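Local coordinates for protein putative alpha-galactosidase (Bacteroides fragilis, PDB 4NZJ) that probably hydrolyses terminal, non-reducing alpha-D-galactose residues from alpha-D-galactosides, as a member of glycosyl hydrolase family 27, at residues Glu202-Asp205 / Ala206-Ala210. Residues are numbered along the deposited sequence; the frame is centred on the assembly and turned at random. Where two conformers were deposited one is given.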
ATOM      1  N   GLU A 202       1.532  12.153  23.524  1.00 21.49           N
ATOM      2  CA  GLU A 202       1.599  10.977  22.663  1.00 20.86           C
ATOM      3  C   GLU A 202       0.899   9.771  23.285  1.00 21.34           C
ATOM      4  O   GLU A 202       0.184   9.037  22.591  1.00 19.79           O
ATOM      5  CB  GLU A 202       3.051  10.631  22.331  1.00 21.79           C
ATOM      6  CG  GLU A 202       3.760  11.692  21.492  1.00 21.83           C
ATOM      7  CD  GLU A 202       4.421  12.800  22.304  1.00 22.75           C
ATOM      8  OE1 GLU A 202       4.182  12.903  23.532  1.00 22.67           O
ATOM      9  OE2 GLU A 202       5.187  13.587  21.704  1.00 23.66           O
ATOM     10  N   GLU A 203       1.108   9.579  24.585  1.00 21.31           N
ATOM     11  CA  GLU A 203       0.554   8.429  25.282  1.00 23.52           C
ATOM     12  C   GLU A 203      -0.972   8.516  25.315  1.00 21.35           C
ATOM     13  O   GLU A 203      -1.666   7.552  24.971  1.00 21.13           O
ATOM     14  CB  GLU A 203       1.131   8.321  26.695  1.00 26.03           C
ATOM     15  CG  GLU A 203       2.656   8.256  26.746  1.00 31.15           C
ATOM     16  CD  GLU A 203       3.310   9.589  27.109  1.00 36.02           C
ATOM     17  OE1 GLU A 203       2.950  10.643  26.524  1.00 29.40           O
ATOM     18  OE2 GLU A 203       4.201   9.579  27.991  1.00 41.25           O
ATOM     19  N   THR A 204      -1.495   9.674  25.704  1.00 20.88           N
ATOM     20  CA  THR A 204      -2.942   9.900  25.708  1.00 20.35           C
ATOM     21  C   THR A 204      -3.548   9.668  24.327  1.00 19.58           C
ATOM     22  O   THR A 204      -4.557   8.973  24.180  1.00 19.52           O
ATOM     23  CB  THR A 204      -3.281  11.336  26.164  1.00 22.22           C
ATOM     24  OG1 THR A 204      -2.841  11.520  27.513  1.00 23.37           O
ATOM     25  CG2 THR A 204      -4.781  11.606  26.094  1.00 23.25           C
ATOM     26  N   ASP A 205      -2.934  10.257  23.312  1.00 18.54           N
ATOM     27  CA  ASP A 205      -3.500  10.188  21.974  1.00 18.21           C
ATOM     28  C   ASP A 205      -3.489   8.758  21.430  1.00 18.25           C
ATOM     29  O   ASP A 205      -4.487   8.296  20.878  1.00 18.07           O
ATOM     30  CB  ASP A 205      -2.801  11.175  21.042  1.00 18.81           C
ATOM     31  CG  ASP A 205      -3.078  12.625  21.419  1.00 19.26           C
ATOM     32  OD1 ASP A 205      -3.831  12.872  22.385  1.00 19.61           O
ATOM     33  OD2 ASP A 205      -2.533  13.523  20.750  1.00 19.49           O
ATOM     34  N   ALA A 206      -2.380   8.051  21.628  1.00 18.58           N
ATOM     35  CA  ALA A 206      -2.281   6.658  21.195  1.00 18.41           C
ATOM     36  C   ALA A 206      -3.341   5.786  21.874  1.00 18.94           C
ATOM     37  O   ALA A 206      -3.968   4.944  21.218  1.00 18.85           O
ATOM     38  CB  ALA A 206      -0.887   6.116  21.472  1.00 18.71           C
ATOM     39  N   LYS A 207      -3.546   5.989  23.172  1.00 19.15           N
ATOM     40  CA  LYS A 207      -4.549   5.219  23.911  0.50 20.82           C
ATOM     41  C   LYS A 207      -5.949   5.518  23.389  1.00 19.96           C
ATOM     42  O   LYS A 207      -6.785   4.618  23.287  1.00 19.79           O
ATOM     43  CB  LYS A 207      -4.462   5.491  25.415  0.50 23.36           C
ATOM     44  CG  LYS A 207      -3.252   4.854  26.076  0.50 26.73           C
ATOM     45  CD  LYS A 207      -3.308   3.337  25.983  0.50 29.99           C
ATOM     46  CE  LYS A 207      -2.042   2.688  26.516  0.50 31.70           C
ATOM     47  NZ  LYS A 207      -1.568   3.341  27.767  0.50 34.93           N
ATOM     48  N   ASP A 208      -6.206   6.779  23.042  1.00 19.24           N
ATOM     49  CA  ASP A 208      -7.499   7.135  22.456  1.00 19.67           C
ATOM     50  C   ASP A 208      -7.665   6.459  21.096  1.00 18.73           C
ATOM     51  O   ASP A 208      -8.710   5.849  20.823  1.00 19.09           O
ATOM     52  CB  ASP A 208      -7.656   8.654  22.315  1.00 20.89           C
ATOM     53  CG  ASP A 208      -8.036   9.339  23.620  1.00 24.64           C
ATOM     54  OD1 ASP A 208      -8.421   8.664  24.604  1.00 24.55           O
ATOM     55  OD2 ASP A 208      -7.974  10.586  23.661  1.00 25.39           O
ATOM     56  N   PHE A 209      -6.640   6.553  20.247  1.00 17.77           N
ATOM     57  CA  PHE A 209      -6.697   5.905  18.937  1.00 18.01           C
ATOM     58  C   PHE A 209      -7.016   4.419  19.080  1.00 18.08           C
ATOM     59  O   PHE A 209      -7.881   3.889  18.374  1.00 17.77           O
ATOM     60  CB  PHE A 209      -5.389   6.084  18.146  1.00 18.41           C
ATOM     61  CG  PHE A 209      -5.019   7.516  17.866  1.00 18.30           C
ATOM     62  CD1 PHE A 209      -5.988   8.506  17.742  1.00 19.30           C
ATOM     63  CD2 PHE A 209      -3.685   7.872  17.711  1.00 18.56           C
ATOM     64  CE1 PHE A 209      -5.629   9.819  17.479  1.00 20.01           C
ATOM     65  CE2 PHE A 209      -3.325   9.181  17.445  1.00 19.38           C
ATOM     66  CZ  PHE A 209      -4.298  10.155  17.335  1.00 19.27           C
ATOM     67  N   ALA A 210      -6.326   3.749  20.000  1.00 17.99           N
ATOM     68  CA  ALA A 210      -6.546   2.323  20.223  1.00 19.07           C
ATOM     69  C   ALA A 210      -7.965   2.045  20.720  1.00 19.59           C
ATOM     70  O   ALA A 210      -8.610   1.096  20.264  1.00 19.89           O
ATOM     71  CB  ALA A 210      -5.514   1.766  21.190  1.00 18.62           C
TER
HETATM   72  O   HOH W   1      -6.275   8.344  26.496  1.00 30.12           O
HETATM   73  O   HOH W   2      -6.506  12.573  22.699  1.00 21.61           O
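Asp205 and Phe209, one helical turn apart, meet on the buried flank of helix 202-212, a worked example of how an amphipathic helix divides its labour in a beta-alpha-beta unit of a TIM barrel. The carbonyl O of Asp205 accepts a nearly straight bond from Phe209 N (2.8 Å, N-H...O angle 170°) and also sits over one face of the Phe209 ring, 3.1 Å above its plane and displaced toward the rim. Phe209 CG is anti to its own carbonyl carbon (chi1 -60°), which lays the ring back along the preceding turn, with CZ 4.1 Å from Asp205 CB. The ring also packs on Leu217 of strand 216-220 and on Trp145, while the methyl of Ala206 fits against Ala241 and Leu242 of helix 228-243. Asp208 N repeats the i to i+4 bond to Thr204 O at 3.0 Å.

Contacts are looser where Thr204 and Asp208 lie alongside each other, directed alike: Thr204 CG2 comes no nearer than 4.1 Å to Asp208 OD2, and two waters take up the polar atoms nearby. One molecule donates to both Thr204 O and Asp208 OD1, giving that carbonyl a second partner; another donates to Asp205 OD1 and Asp208 OD2, at 2.7 Å from each. On the exposed side, Lys207 N bonds to Glu203 O.

Asp205 OD1 has a salt bridge to Arg150, its OD2 a hydrogen bond with Ser198 OG, and Asp208 OD2 a hydrogen bond with His155 ND1. OD1 of Asp205 lies 4.9 Å from OD2 of Asp208, with the shared water between the two carboxylates; these partners would be expected to offset the repulsion, and Arg150, Ser198 and the water together probably favour the ionised form of Asp205.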